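Local structure of HRDC domain-containing protein (Bifidobacterium adolescentis ATCC 15703, 3CYM) at residues K8-P13 / A169-E174; A43-A48 / W58-K63; V95-D100 / F119-A124; E140-L145 / T181-E186. The protein is of unknown function but probably binds nucleic acid and trims it from the 3' end, as exonucleases of the ribonuclease D family do. All blocks are in the same frame, centred on the assembly; numbering follows the deposited sequence.

Interaction 1: K8-P13 / A169-E174; sequences KLLAEP and AALDVE. With NA (sodium ion), chain B.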
loop_
_atom_site.group_PDB
_atom_site.type_symbol
_atom_site.label_atom_id
_atom_site.label_comp_id
_atom_site.label_asym_id
_atom_site.label_seq_id
_atom_site.Cartn_x
_atom_site.Cartn_y
_atom_site.Cartn_z
ATOM N N LYS A 8 21.384 -4.784 19.090
ATOM C CA LYS A 8 22.244 -5.799 18.494
ATOM C C LYS A 8 21.719 -6.146 17.108
ATOM O O LYS A 8 20.519 -6.367 16.940
ATOM C CB LYS A 8 22.283 -7.049 19.384
ATOM C CG LYS A 8 22.760 -6.793 20.823
ATOM C CD LYS A 8 21.982 -7.620 21.863
ATOM C CE LYS A 8 20.654 -6.947 22.256
ATOM N NZ LYS A 8 19.844 -7.746 23.223
ATOM N N LEU A 9 22.605 -6.168 16.114
ATOM C CA LEU A 9 22.222 -6.566 14.762
ATOM C C LEU A 9 21.886 -8.055 14.689
ATOM O O LEU A 9 22.707 -8.909 15.039
ATOM C CB LEU A 9 23.308 -6.230 13.730
ATOM C CG LEU A 9 22.987 -6.662 12.285
ATOM C CD1 LEU A 9 21.987 -5.718 11.607
ATOM C CD2 LEU A 9 24.245 -6.808 11.438
ATOM N N LEU A 10 20.665 -8.347 14.240
ATOM C CA LEU A 10 20.255 -9.708 13.952
ATOM C C LEU A 10 20.457 -9.923 12.456
ATOM O O LEU A 10 19.678 -9.423 11.638
ATOM C CB LEU A 10 18.799 -9.920 14.360
ATOM C CG LEU A 10 18.224 -11.336 14.346
ATOM C CD1 LEU A 10 18.926 -12.234 15.331
ATOM C CD2 LEU A 10 16.735 -11.316 14.654
ATOM N N ALA A 11 21.531 -10.639 12.117
ATOM C CA ALA A 11 21.942 -10.884 10.724
ATOM C C ALA A 11 21.165 -12.002 10.031
ATOM O O ALA A 11 20.960 -11.956 8.820
ATOM C CB ALA A 11 23.441 -11.178 10.664
ATOM N N GLU A 12 20.773 -13.020 10.796
ATOM C CA GLU A 12 19.989 -14.151 10.290
ATOM C C GLU A 12 18.965 -14.580 11.349
ATOM O O GLU A 12 19.132 -14.236 12.519
ATOM C CB GLU A 12 20.902 -15.341 9.979
ATOM C CG GLU A 12 21.955 -15.107 8.905
ATOM C CD GLU A 12 22.453 -16.394 8.282
ATOM O OE1 GLU A 12 22.123 -17.483 8.811
ATOM O OE2 GLU A 12 23.159 -16.312 7.251
ATOM N N PRO A 13 17.900 -15.322 10.951
ATOM C CA PRO A 13 17.014 -15.930 11.943
ATOM C C PRO A 13 17.736 -16.945 12.815
ATOM O O PRO A 13 18.780 -17.483 12.412
ATOM C CB PRO A 13 15.972 -16.655 11.079
ATOM C CG PRO A 13 15.979 -15.942 9.815
ATOM C CD PRO A 13 17.417 -15.608 9.586
ATOM N N ALA A 169 13.562 -11.935 3.747
ATOM C CA ALA A 169 12.153 -12.284 3.823
ATOM C C ALA A 169 11.821 -13.050 5.106
ATOM O O ALA A 169 10.759 -12.848 5.702
ATOM C CB ALA A 169 11.746 -13.076 2.602
ATOM N N ALA A 170 12.747 -13.907 5.529
ATOM C CA ALA A 170 12.640 -14.613 6.799
ATOM C C ALA A 170 12.741 -13.661 7.988
ATOM O O ALA A 170 11.927 -13.729 8.911
ATOM C CB ALA A 170 13.698 -15.667 6.892
ATOM N N LEU A 171 13.726 -12.763 7.956
ATOM C CA LEU A 171 13.915 -11.800 9.042
ATOM C C LEU A 171 12.722 -10.868 9.265
ATOM O O LEU A 171 12.509 -10.398 10.377
ATOM C CB LEU A 171 15.225 -11.009 8.885
ATOM C CG LEU A 171 16.488 -11.755 9.345
ATOM C CD1 LEU A 171 17.730 -11.041 8.816
ATOM C CD2 LEU A 171 16.561 -11.913 10.865
ATOM N N ASP A 172 11.932 -10.637 8.217
ATOM C CA ASP A 172 10.726 -9.817 8.323
ATOM C C ASP A 172 9.541 -10.421 9.100
ATOM O O ASP A 172 8.665 -9.677 9.556
ATOM C CB ASP A 172 10.275 -9.363 6.935
ATOM C CG ASP A 172 10.818 -8.002 6.564
ATOM O OD1 ASP A 172 11.660 -7.442 7.301
ATOM O OD2 ASP A 172 10.382 -7.475 5.516
ATOM N N VAL A 173 9.509 -11.749 9.243
ATOM C CA VAL A 173 8.529 -12.427 10.119
ATOM C C VAL A 173 9.138 -12.992 11.409
ATOM O O VAL A 173 8.408 -13.390 12.308
ATOM C CB VAL A 173 7.755 -13.560 9.409
ATOM C CG1 VAL A 173 6.919 -13.014 8.292
ATOM C CG2 VAL A 173 8.696 -14.646 8.913
ATOM N N GLU A 174 10.469 -13.000 11.481
ATOM C CA GLU A 174 11.253 -13.585 12.586
ATOM C C GLU A 174 10.940 -13.055 13.996
ATOM O O GLU A 174 11.019 -13.806 14.970
ATOM C CB GLU A 174 12.756 -13.448 12.259
ATOM C CG GLU A 174 13.802 -13.734 13.374
ATOM C CD GLU A 174 13.913 -15.203 13.783
ATOM O OE1 GLU A 174 13.198 -16.058 13.216
ATOM O OE2 GLU A 174 14.720 -15.506 14.695
HETATM NA NA NA B . 8.554 -7.079 3.908
HETATM O O HOH W 1 9.871 -5.726 2.299
HETATM O O HOH W 2 7.012 -5.722 5.070
HETATM O O HOH W 3 6.822 -6.656 2.362
#
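The N-terminal arm of the exonuclease domain, in the turn from Leu10 to Pro13, lies against helix 163-174, which carries a metal ligand on a different side. Leu171 is the central side chain of this contact, and its two methyls divide the work. CD1 meets the backbone carbonyl of Ala11, with 3.4 Å to Ala11 O, an oxygen whose hydrogen bond comes from Asn167 ND2. CD2 sits against the Glu12-Pro13 peptide, 3.6 Å from Glu12 C, and reaches Leu10 CD2 at 3.8 Å. The Pro13 ring crosses the Leu171 side chain at about a right angle and drops CG onto Ala170 CB, 3.7 Å away. Glu174 closes the far end. Its CG is anti to the backbone N (chi1 168°), and a bend at chi2 lays the carboxylate alongside Pro13, with OE1 3.6 Å from Pro13 CB. That carboxylate is held at OE1 by a salt bridge to Lys63 NZ and at OE2 by Arg14 N, so it can lie beside an apolar ring with both oxygens satisfied. The junction is apolar, with one buried carboxylate whose polar partners lie outside it. One residue beyond Leu171, the helix has turned to present Asp172 to the metal site shared with Asp44 and Glu46, where Asp172 OD2 binds a sodium ion at 2.5 Å.

Interaction 2: A43-A48 / W58-K63; sequences ADAERA and WLVQFK. With NA (sodium ion), chain B; NA (sodium ion), chain C.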
loop_
_atom_site.group_PDB
_atom_site.type_symbol
_atom_site.label_atom_id
_atom_site.label_comp_id
_atom_site.label_asym_id
_atom_site.label_seq_id
_atom_site.Cartn_x
_atom_site.Cartn_y
_atom_site.Cartn_z
ATOM N N ALA A 43 3.150 -12.962 9.902
ATOM C CA ALA A 43 2.924 -12.967 8.451
ATOM C C ALA A 43 3.555 -11.784 7.718
ATOM O O ALA A 43 3.760 -10.722 8.303
ATOM C CB ALA A 43 1.443 -13.038 8.141
ATOM N N ASP A 44 3.864 -11.991 6.437
ATOM C CA ASP A 44 4.327 -10.929 5.532
ATOM C C ASP A 44 4.232 -11.387 4.076
ATOM O O ASP A 44 3.950 -12.558 3.807
ATOM C CB ASP A 44 5.773 -10.523 5.854
ATOM C CG ASP A 44 6.074 -9.100 5.478
ATOM O OD1 ASP A 44 5.154 -8.375 5.056
ATOM O OD2 ASP A 44 7.242 -8.681 5.579
ATOM N N ALA A 45 4.475 -10.468 3.140
ATOM C CA ALA A 45 4.479 -10.791 1.717
ATOM C C ALA A 45 5.410 -9.873 0.955
ATOM O O ALA A 45 5.564 -8.700 1.298
ATOM C CB ALA A 45 3.081 -10.703 1.139
ATOM N N GLU A 46 6.018 -10.411 -0.094
ATOM C CA GLU A 46 6.846 -9.612 -0.982
ATOM C C GLU A 46 6.211 -9.482 -2.357
ATOM O O GLU A 46 5.586 -10.418 -2.854
ATOM C CB GLU A 46 8.248 -10.204 -1.110
ATOM C CG GLU A 46 9.019 -10.367 0.211
ATOM C CD GLU A 46 9.068 -9.100 1.055
ATOM O OE1 GLU A 46 9.367 -8.017 0.521
ATOM O OE2 GLU A 46 8.811 -9.177 2.278
ATOM N N ARG A 47 6.384 -8.316 -2.968
ATOM C CA ARG A 47 5.892 -8.083 -4.318
ATOM C C ARG A 47 6.939 -7.408 -5.204
ATOM O O ARG A 47 7.835 -6.718 -4.723
ATOM C CB ARG A 47 4.568 -7.317 -4.307
ATOM C CG ARG A 47 4.581 -6.015 -3.552
ATOM C CD ARG A 47 3.159 -5.610 -3.174
ATOM N NE ARG A 47 2.583 -6.556 -2.223
ATOM C CZ ARG A 47 2.643 -6.433 -0.900
ATOM N NH1 ARG A 47 2.094 -7.359 -0.133
ATOM N NH2 ARG A 47 3.238 -5.390 -0.336
ATOM N N ALA A 48 6.820 -7.618 -6.505
ATOM C CA ALA A 48 7.811 -7.113 -7.440
ATOM C C ALA A 48 7.376 -5.765 -8.016
ATOM O O ALA A 48 7.334 -5.595 -9.237
ATOM C CB ALA A 48 8.042 -8.135 -8.534
ATOM N N TRP A 58 4.847 -12.275 -4.929
ATOM C CA TRP A 58 5.817 -13.210 -5.472
ATOM C C TRP A 58 6.502 -14.012 -4.372
ATOM O O TRP A 58 7.331 -14.895 -4.638
ATOM C CB TRP A 58 6.818 -12.455 -6.344
ATOM C CG TRP A 58 6.216 -12.135 -7.671
ATOM C CD1 TRP A 58 5.512 -11.011 -8.006
ATOM C CD2 TRP A 58 6.209 -12.972 -8.830
ATOM N NE1 TRP A 58 5.085 -11.089 -9.311
ATOM C CE2 TRP A 58 5.501 -12.278 -9.844
ATOM C CE3 TRP A 58 6.744 -14.232 -9.121
ATOM C CZ2 TRP A 58 5.322 -12.800 -11.118
ATOM C CZ3 TRP A 58 6.565 -14.753 -10.388
ATOM C CH2 TRP A 58 5.850 -14.040 -11.373
ATOM N N LEU A 59 6.152 -13.688 -3.132
ATOM C CA LEU A 59 6.575 -14.454 -1.961
ATOM C C LEU A 59 5.624 -14.173 -0.806
ATOM O O LEU A 59 5.043 -13.093 -0.708
ATOM C CB LEU A 59 8.022 -14.126 -1.560
ATOM C CG LEU A 59 8.686 -15.009 -0.481
ATOM C CD1 LEU A 59 8.785 -16.477 -0.870
ATOM C CD2 LEU A 59 10.049 -14.474 -0.150
ATOM N N VAL A 60 5.474 -15.166 0.060
ATOM C CA VAL A 60 4.592 -15.092 1.205
ATOM C C VAL A 60 5.350 -15.740 2.380
ATOM O O VAL A 60 5.909 -16.826 2.239
ATOM C CB VAL A 60 3.236 -15.754 0.846
ATOM C CG1 VAL A 60 2.691 -16.522 1.963
ATOM C CG2 VAL A 60 2.226 -14.705 0.356
ATOM N N GLN A 61 5.420 -15.035 3.511
ATOM C CA GLN A 61 6.282 -15.440 4.626
ATOM C C GLN A 61 5.473 -15.652 5.887
ATOM O O GLN A 61 4.680 -14.792 6.265
ATOM C CB GLN A 61 7.373 -14.401 4.917
ATOM C CG GLN A 61 8.236 -13.992 3.743
ATOM C CD GLN A 61 7.989 -12.568 3.305
ATOM O OE1 GLN A 61 7.283 -12.331 2.333
ATOM N NE2 GLN A 61 8.556 -11.613 4.030
ATOM N N PHE A 62 5.689 -16.797 6.534
ATOM C CA PHE A 62 5.007 -17.133 7.777
ATOM C C PHE A 62 5.941 -17.653 8.846
ATOM O O PHE A 62 6.988 -18.208 8.546
ATOM C CB PHE A 62 3.896 -18.155 7.529
ATOM C CG PHE A 62 2.804 -17.637 6.656
ATOM C CD1 PHE A 62 2.021 -16.560 7.069
ATOM C CD2 PHE A 62 2.580 -18.190 5.407
ATOM C CE1 PHE A 62 1.016 -16.053 6.252
ATOM C CE2 PHE A 62 1.569 -17.695 4.594
ATOM C CZ PHE A 62 0.792 -16.615 5.016
ATOM N N LYS A 63 5.552 -17.448 10.099
ATOM C CA LYS A 63 6.215 -18.080 11.221
ATOM C C LYS A 63 5.189 -18.413 12.290
ATOM O O LYS A 63 4.324 -17.589 12.620
ATOM C CB LYS A 63 7.324 -17.190 11.813
ATOM C CG LYS A 63 8.197 -17.943 12.800
ATOM C CD LYS A 63 9.166 -17.060 13.555
ATOM C CE LYS A 63 10.120 -17.937 14.343
ATOM N NZ LYS A 63 11.093 -17.162 15.153
HETATM NA NA NA B . 8.554 -7.079 3.908
HETATM NA NA NA C . 4.813 -5.852 3.993
HETATM O O HOH W 3 6.822 -6.656 2.362
HETATM O O HOH W 1 9.871 -5.726 2.299
HETATM O O HOH W 2 7.012 -5.722 5.070
HETATM O O HOH W 4 3.816 -6.505 6.293
HETATM O O HOH W 5 3.377 -4.058 4.735
#
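Ala43 CB touches Phe62 CE1 at 3.6 Å and Ala45 CB faces Val60 CG2 more loosely at 4.2 Å, which makes one face of this antiparallel hairpin apolar; Phe108 of helix 101-111 covers Ala45 and Val60. The backbone between the faces is regular from Ala43 to Ala45, with Asp44 and Gln61 as a hydrogen-bonded pair. A classic beta bulge ends it: Trp58 N, 2.9 Å from Glu46 O, shares that carbonyl with a weak bond from Leu59 N. The opposite face bears Asp44, Glu46 and Gln61 and is largely polar, with Leu59 CB packed against Glu46 CB. Gln61 bends at chi2 (111°) and crosses the Glu46 side chain, bringing NE2 to the anti lone pair of Glu46 OE2 at 3.0 Å, while NE2 also bonds Ala169 O. Putting a leucine at Gln61 would probably deprive Glu46 OE2 and Ala169 O of their shared donor, letting the glutamate carboxylate turn more freely. Asp44 lies side by side with Gln61 and spreads its oxygens over two sodium ions, OD2 binding one at 2.7 Å and OD1 the other at 2.8 Å. Glu46 OE2 joins the first ion, also at 2.7 Å, and two waters bridge the ions. One of these waters donates to Ala45 O, which ties the backbone to the cluster. With Asp172 completing the protein ligands of the first ion, the D-x-E pair matches the two-metal site of DEDD exonucleases, so the sodium ions probably stand where catalytic divalent ions would bind.

Interaction 3: V95-D100 / F119-A124; sequences VWILHD and FDTEIA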
loop_
_atom_site.group_PDB
_atom_site.type_symbol
_atom_site.label_atom_id
_atom_site.label_comp_id
_atom_site.label_asym_id
_atom_site.label_seq_id
_atom_site.Cartn_x
_atom_site.Cartn_y
_atom_site.Cartn_z
ATOM N N VAL A 95 -4.300 -15.449 15.532
ATOM C CA VAL A 95 -4.031 -14.040 15.310
ATOM C C VAL A 95 -2.920 -13.897 14.269
ATOM O O VAL A 95 -1.848 -14.468 14.412
ATOM C CB VAL A 95 -3.641 -13.330 16.641
ATOM C CG1 VAL A 95 -3.243 -11.869 16.399
ATOM C CG2 VAL A 95 -4.783 -13.399 17.646
ATOM N N TRP A 96 -3.190 -13.158 13.213
ATOM C CA TRP A 96 -2.161 -12.833 12.246
ATOM C C TRP A 96 -1.464 -11.551 12.698
ATOM O O TRP A 96 -2.123 -10.559 13.019
ATOM C CB TRP A 96 -2.780 -12.650 10.866
ATOM C CG TRP A 96 -3.315 -13.908 10.238
ATOM C CD1 TRP A 96 -4.125 -14.839 10.817
ATOM C CD2 TRP A 96 -3.100 -14.351 8.890
ATOM N NE1 TRP A 96 -4.417 -15.839 9.924
ATOM C CE2 TRP A 96 -3.800 -15.567 8.732
ATOM C CE3 TRP A 96 -2.382 -13.842 7.801
ATOM C CZ2 TRP A 96 -3.803 -16.283 7.528
ATOM C CZ3 TRP A 96 -2.393 -14.551 6.602
ATOM C CH2 TRP A 96 -3.096 -15.757 6.480
ATOM N N ILE A 97 -0.137 -11.586 12.769
ATOM C CA ILE A 97 0.653 -10.393 13.037
ATOM C C ILE A 97 1.218 -9.864 11.726
ATOM O O ILE A 97 1.957 -10.566 11.013
ATOM C CB ILE A 97 1.805 -10.636 14.032
ATOM C CG1 ILE A 97 1.333 -11.414 15.249
ATOM C CG2 ILE A 97 2.398 -9.319 14.490
ATOM C CD1 ILE A 97 2.438 -12.204 15.856
ATOM N N LEU A 98 0.845 -8.630 11.413
ATOM C CA LEU A 98 1.272 -7.954 10.202
ATOM C C LEU A 98 1.743 -6.560 10.587
ATOM O O LEU A 98 1.219 -5.966 11.528
ATOM C CB LEU A 98 0.110 -7.855 9.206
ATOM C CG LEU A 98 -0.215 -9.017 8.250
ATOM C CD1 LEU A 98 -0.945 -10.152 8.932
ATOM C CD2 LEU A 98 -1.052 -8.528 7.082
ATOM N N HIS A 99 2.756 -6.060 9.887
ATOM C CA HIS A 99 3.207 -4.681 10.060
ATOM C C HIS A 99 2.648 -3.903 8.887
ATOM O O HIS A 99 3.041 -4.158 7.745
ATOM C CB HIS A 99 4.741 -4.602 10.075
ATOM C CG HIS A 99 5.268 -3.271 10.511
ATOM N ND1 HIS A 99 5.430 -2.932 11.838
ATOM C CD2 HIS A 99 5.650 -2.185 9.797
ATOM C CE1 HIS A 99 5.897 -1.700 11.921
ATOM N NE2 HIS A 99 6.040 -1.225 10.697
ATOM N N ASP A 100 1.721 -2.985 9.173
ATOM C CA ASP A 100 0.950 -2.242 8.159
ATOM C C ASP A 100 0.130 -3.222 7.320
ATOM O O ASP A 100 0.467 -3.531 6.170
ATOM C CB ASP A 100 1.857 -1.331 7.300
ATOM C CG ASP A 100 1.078 -0.444 6.325
ATOM O OD1 ASP A 100 -0.155 -0.281 6.466
ATOM O OD2 ASP A 100 1.720 0.100 5.404
ATOM N N PHE A 119 -3.273 -8.582 14.713
ATOM C CA PHE A 119 -2.526 -7.600 15.474
ATOM C C PHE A 119 -1.635 -6.872 14.487
ATOM O O PHE A 119 -0.733 -7.468 13.898
ATOM C CB PHE A 119 -1.688 -8.240 16.581
ATOM C CG PHE A 119 -1.065 -7.241 17.514
ATOM C CD1 PHE A 119 -1.691 -6.903 18.697
ATOM C CD2 PHE A 119 0.151 -6.629 17.206
ATOM C CE1 PHE A 119 -1.127 -5.958 19.559
ATOM C CE2 PHE A 119 0.720 -5.693 18.064
ATOM C CZ PHE A 119 0.082 -5.362 19.240
ATOM N N ASP A 120 -1.893 -5.582 14.303
ATOM C CA ASP A 120 -1.074 -4.771 13.411
ATOM C C ASP A 120 0.009 -4.046 14.221
ATOM O O ASP A 120 -0.292 -3.144 15.008
ATOM C CB ASP A 120 -1.952 -3.801 12.605
ATOM C CG ASP A 120 -1.242 -3.191 11.401
ATOM O OD1 ASP A 120 -0.012 -2.960 11.427
ATOM O OD2 ASP A 120 -1.946 -2.899 10.415
ATOM N N THR A 121 1.269 -4.438 14.024
ATOM C CA THR A 121 2.375 -3.848 14.788
ATOM C C THR A 121 2.664 -2.402 14.377
ATOM O O THR A 121 3.258 -1.660 15.145
ATOM C CB THR A 121 3.691 -4.676 14.722
ATOM O OG1 THR A 121 4.043 -4.925 13.357
ATOM C CG2 THR A 121 3.558 -5.994 15.465
ATOM N N GLU A 122 2.255 -2.004 13.172
ATOM C CA GLU A 122 2.418 -0.621 12.774
ATOM C C GLU A 122 1.353 0.216 13.452
ATOM O O GLU A 122 1.671 1.233 14.045
ATOM C CB GLU A 122 2.389 -0.419 11.252
ATOM C CG GLU A 122 2.488 1.063 10.855
ATOM C CD GLU A 122 3.045 1.309 9.466
ATOM O OE1 GLU A 122 2.304 1.870 8.637
ATOM O OE2 GLU A 122 4.216 0.957 9.205
ATOM N N ILE A 123 0.102 -0.232 13.385
ATOM C CA ILE A 123 -1.005 0.481 14.024
ATOM C C ILE A 123 -0.781 0.671 15.531
ATOM O O ILE A 123 -0.937 1.782 16.057
ATOM C CB ILE A 123 -2.361 -0.199 13.709
ATOM C CG1 ILE A 123 -2.717 0.014 12.231
ATOM C CG2 ILE A 123 -3.461 0.317 14.626
ATOM C CD1 ILE A 123 -4.034 -0.602 11.795
ATOM N N ALA A 124 -0.385 -0.410 16.205
ATOM C CA ALA A 124 -0.022 -0.382 17.624
ATOM C C ALA A 124 1.122 0.588 17.944
ATOM O O ALA A 124 1.043 1.330 18.915
ATOM C CB ALA A 124 0.318 -1.780 18.108
#
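Asp120 OD1 grips both segments at once. Asp100 N meets it on the syn side at 2.8 Å and Glu122 N on the anti side at 3.0 Å, from opposite faces of the carboxylate plane, with a weaker bond from Ile123 N. Asp120 is therefore the N-cap of helix 121-127 and also pins the turn that follows strand 95-98. Next to it, His99 has its CG anti to the backbone N (chi1 -169°), which carries the imidazole across to the helix start. There His99 ND1 bonds Thr121 OG1 at 2.9 Å, at the ring edge, while Glu122 CB lies over the ring face, 3.8 Å from the centroid, a CH-pi contact. The far nitrogen, His99 NE2, is bonded to Phe133 O. Asp100 OD2 comes within 3.7 Å of Glu122 OE1, a like-charged pair probably eased by Gln103, which bonds that Asp100 oxygen. Behind the cap the chains run as parallel strands, with Phe119 N to Trp96 O the tightest rung at 2.8 Å. The whole is the closing step of a beta-alpha-beta unit: helix 101-111 links the strands, strand 40-47 flanks 95-98 on the inner side, and helices 176-190 and 193-207 pack on Phe119 and Ile123.

Interaction 4: E140-L145 / T181-E186; sequences EHFLGL and TKMRAE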
loop_
_atom_site.group_PDB
_atom_site.type_symbol
_atom_site.label_atom_id
_atom_site.label_comp_id
_atom_site.label_asym_id
_atom_site.label_seq_id
_atom_site.Cartn_x
_atom_site.Cartn_y
_atom_site.Cartn_z
ATOM N N GLU A 140 13.672 -2.388 17.040
ATOM C CA GLU A 140 14.801 -1.851 17.814
ATOM C C GLU A 140 14.321 -1.205 19.116
ATOM O O GLU A 140 14.958 -1.352 20.164
ATOM C CB GLU A 140 15.616 -0.853 16.989
ATOM C CG GLU A 140 16.987 -0.565 17.581
ATOM C CD GLU A 140 17.849 0.350 16.722
ATOM O OE1 GLU A 140 18.160 1.473 17.179
ATOM O OE2 GLU A 140 18.233 -0.052 15.603
ATOM N N HIS A 141 13.188 -0.509 19.039
ATOM C CA HIS A 141 12.589 0.140 20.200
ATOM C C HIS A 141 12.171 -0.875 21.264
ATOM O O HIS A 141 12.472 -0.697 22.434
ATOM C CB HIS A 141 11.399 1.009 19.776
ATOM C CG HIS A 141 10.790 1.799 20.893
ATOM N ND1 HIS A 141 9.730 1.337 21.643
ATOM C CD2 HIS A 141 11.081 3.031 21.376
ATOM C CE1 HIS A 141 9.395 2.245 22.541
ATOM N NE2 HIS A 141 10.201 3.282 22.401
ATOM N N PHE A 142 11.527 -1.959 20.846
ATOM C CA PHE A 142 10.903 -2.890 21.783
ATOM C C PHE A 142 11.738 -4.123 22.137
ATOM O O PHE A 142 11.580 -4.685 23.225
ATOM C CB PHE A 142 9.532 -3.319 21.253
ATOM C CG PHE A 142 8.505 -2.221 21.268
ATOM C CD1 PHE A 142 8.270 -1.451 20.135
ATOM C CD2 PHE A 142 7.762 -1.961 22.416
ATOM C CE1 PHE A 142 7.323 -0.438 20.140
ATOM C CE2 PHE A 142 6.810 -0.943 22.432
ATOM C CZ PHE A 142 6.592 -0.184 21.294
ATOM N N LEU A 143 12.610 -4.547 21.223
ATOM C CA LEU A 143 13.362 -5.786 21.403
ATOM C C LEU A 143 14.870 -5.536 21.477
ATOM O O LEU A 143 15.629 -6.423 21.864
ATOM C CB LEU A 143 13.018 -6.803 20.297
ATOM C CG LEU A 143 11.528 -7.072 20.004
ATOM C CD1 LEU A 143 11.338 -8.068 18.864
ATOM C CD2 LEU A 143 10.756 -7.535 21.256
ATOM N N GLY A 144 15.295 -4.323 21.121
ATOM C CA GLY A 144 16.717 -3.978 21.083
ATOM C C GLY A 144 17.455 -4.748 20.007
ATOM O O GLY A 144 18.631 -5.078 20.167
ATOM N N LEU A 145 16.757 -5.052 18.915
ATOM C CA LEU A 145 17.344 -5.801 17.804
ATOM C C LEU A 145 17.206 -5.057 16.484
ATOM O O LEU A 145 16.128 -4.569 16.144
ATOM C CB LEU A 145 16.733 -7.201 17.697
ATOM C CG LEU A 145 16.955 -8.195 18.836
ATOM C CD1 LEU A 145 16.138 -9.441 18.576
ATOM C CD2 LEU A 145 18.427 -8.551 19.008
ATOM N N THR A 181 3.828 -9.437 21.718
ATOM C CA THR A 181 3.859 -9.672 23.170
ATOM C C THR A 181 4.235 -8.407 23.955
ATOM O O THR A 181 3.470 -7.976 24.817
ATOM C CB THR A 181 4.795 -10.861 23.535
ATOM O OG1 THR A 181 4.402 -12.023 22.792
ATOM C CG2 THR A 181 4.723 -11.185 25.018
ATOM N N LYS A 182 5.391 -7.818 23.629
ATOM C CA LYS A 182 5.853 -6.550 24.221
ATOM C C LYS A 182 4.889 -5.391 23.979
ATOM O O LYS A 182 4.646 -4.593 24.882
ATOM C CB LYS A 182 7.232 -6.153 23.668
ATOM C CG LYS A 182 8.402 -6.976 24.185
ATOM C CD LYS A 182 8.861 -6.538 25.574
ATOM C CE LYS A 182 10.043 -7.377 26.074
ATOM N NZ LYS A 182 9.640 -8.765 26.442
ATOM N N MET A 183 4.357 -5.299 22.760
ATOM C CA MET A 183 3.493 -4.183 22.379
ATOM C C MET A 183 2.090 -4.267 22.992
ATOM O O MET A 183 1.475 -3.236 23.247
ATOM C CB MET A 183 3.419 -4.025 20.852
ATOM C CG MET A 183 4.762 -3.706 20.158
ATOM S SD MET A 183 4.570 -3.469 18.379
ATOM C CE MET A 183 3.938 -1.839 18.454
ATOM N N ARG A 184 1.598 -5.484 23.231
ATOM C CA ARG A 184 0.348 -5.694 23.975
ATOM C C ARG A 184 0.483 -5.250 25.420
ATOM O O ARG A 184 -0.403 -4.573 25.945
ATOM C CB ARG A 184 -0.092 -7.160 23.942
ATOM C CG ARG A 184 -0.927 -7.511 22.747
ATOM C CD ARG A 184 -1.393 -8.951 22.769
ATOM N NE ARG A 184 -1.851 -9.355 21.438
ATOM C CZ ARG A 184 -3.108 -9.267 21.008
ATOM N NH1 ARG A 184 -4.060 -8.813 21.810
ATOM N NH2 ARG A 184 -3.416 -9.649 19.774
ATOM N N ALA A 185 1.593 -5.638 26.048
ATOM C CA ALA A 185 1.899 -5.265 27.431
ATOM C C ALA A 185 1.968 -3.754 27.596
ATOM O O ALA A 185 1.428 -3.216 28.558
ATOM C CB ALA A 185 3.204 -5.928 27.900
ATOM N N GLU A 186 2.603 -3.083 26.637
ATOM C CA GLU A 186 2.701 -1.623 26.612
ATOM C C GLU A 186 1.378 -0.907 26.307
ATOM O O GLU A 186 1.081 0.124 26.920
ATOM C CB GLU A 186 3.790 -1.185 25.628
ATOM C CG GLU A 186 4.144 0.310 25.660
ATOM C CD GLU A 186 4.600 0.807 27.032
ATOM O OE1 GLU A 186 4.224 1.940 27.408
ATOM O OE2 GLU A 186 5.332 0.077 27.733
#
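Met183 CG stands over the centre of the Phe142 ring, 3.9 Å from the centroid and 1° off the normal, and the two side chains cross at about a right angle. The methionine bends at chi3 (78°), which carries CE past the perimeter of the ring, 4.0 Å from Phe142 CE1, while SD stays above the face at 4.7 Å from the centroid, a Met-aromatic contact at long range. The opposite face is met by the edge of the neighbouring His141, whose ND1 lies 3.3 Å above the plane of the Phe142 ring. Glu186 CG borders the ring edge, and a little further along the aliphatic part of Lys182 runs beside the helix end, its CG 3.8 Å from Leu143 CD2. Replacing Phe142 with an alanine is likely to leave Met183 CG and CE without their aromatic partner and open a gap between the helices. Further out, Leu128, Leu130 and Leu179 also pack on Phe142, and Met183 reaches on to Phe119, Thr121 and Ala124. Helix 135-143 gives way at Gly144, with positive phi (66°), and the chain turns into strand 145-146. The arrangement is an apolar helix-helix junction near the surface of the exonuclease domain, with a Met-aromatic pair at its centre.

In the fold
Burial and chemistry change together across four contacts of one exonuclease domain. Interactions 2 and 3 are buried, share the central sheet through strands 40-47 and 95-98, and rely on backbone and carboxylate hydrogen bonds, to which interaction 2 adds metal ligation. Interaction 1 is partly buried and interaction 4 lies at the surface; both rest on apolar contact, the first loop on helix, the second helix on helix. Interaction 1 meets interaction 2 at the same sodium ion and through the Glu174-Lys63 salt bridge, whereas 43-48/58-63 and 140-145/181-186 stay about 10 Å apart at their nearest atoms. Interaction 4 reaches both ways: Met183 packs on Ala124 of interaction 3, and Gly144 O bonds Lys8 N of interaction 1.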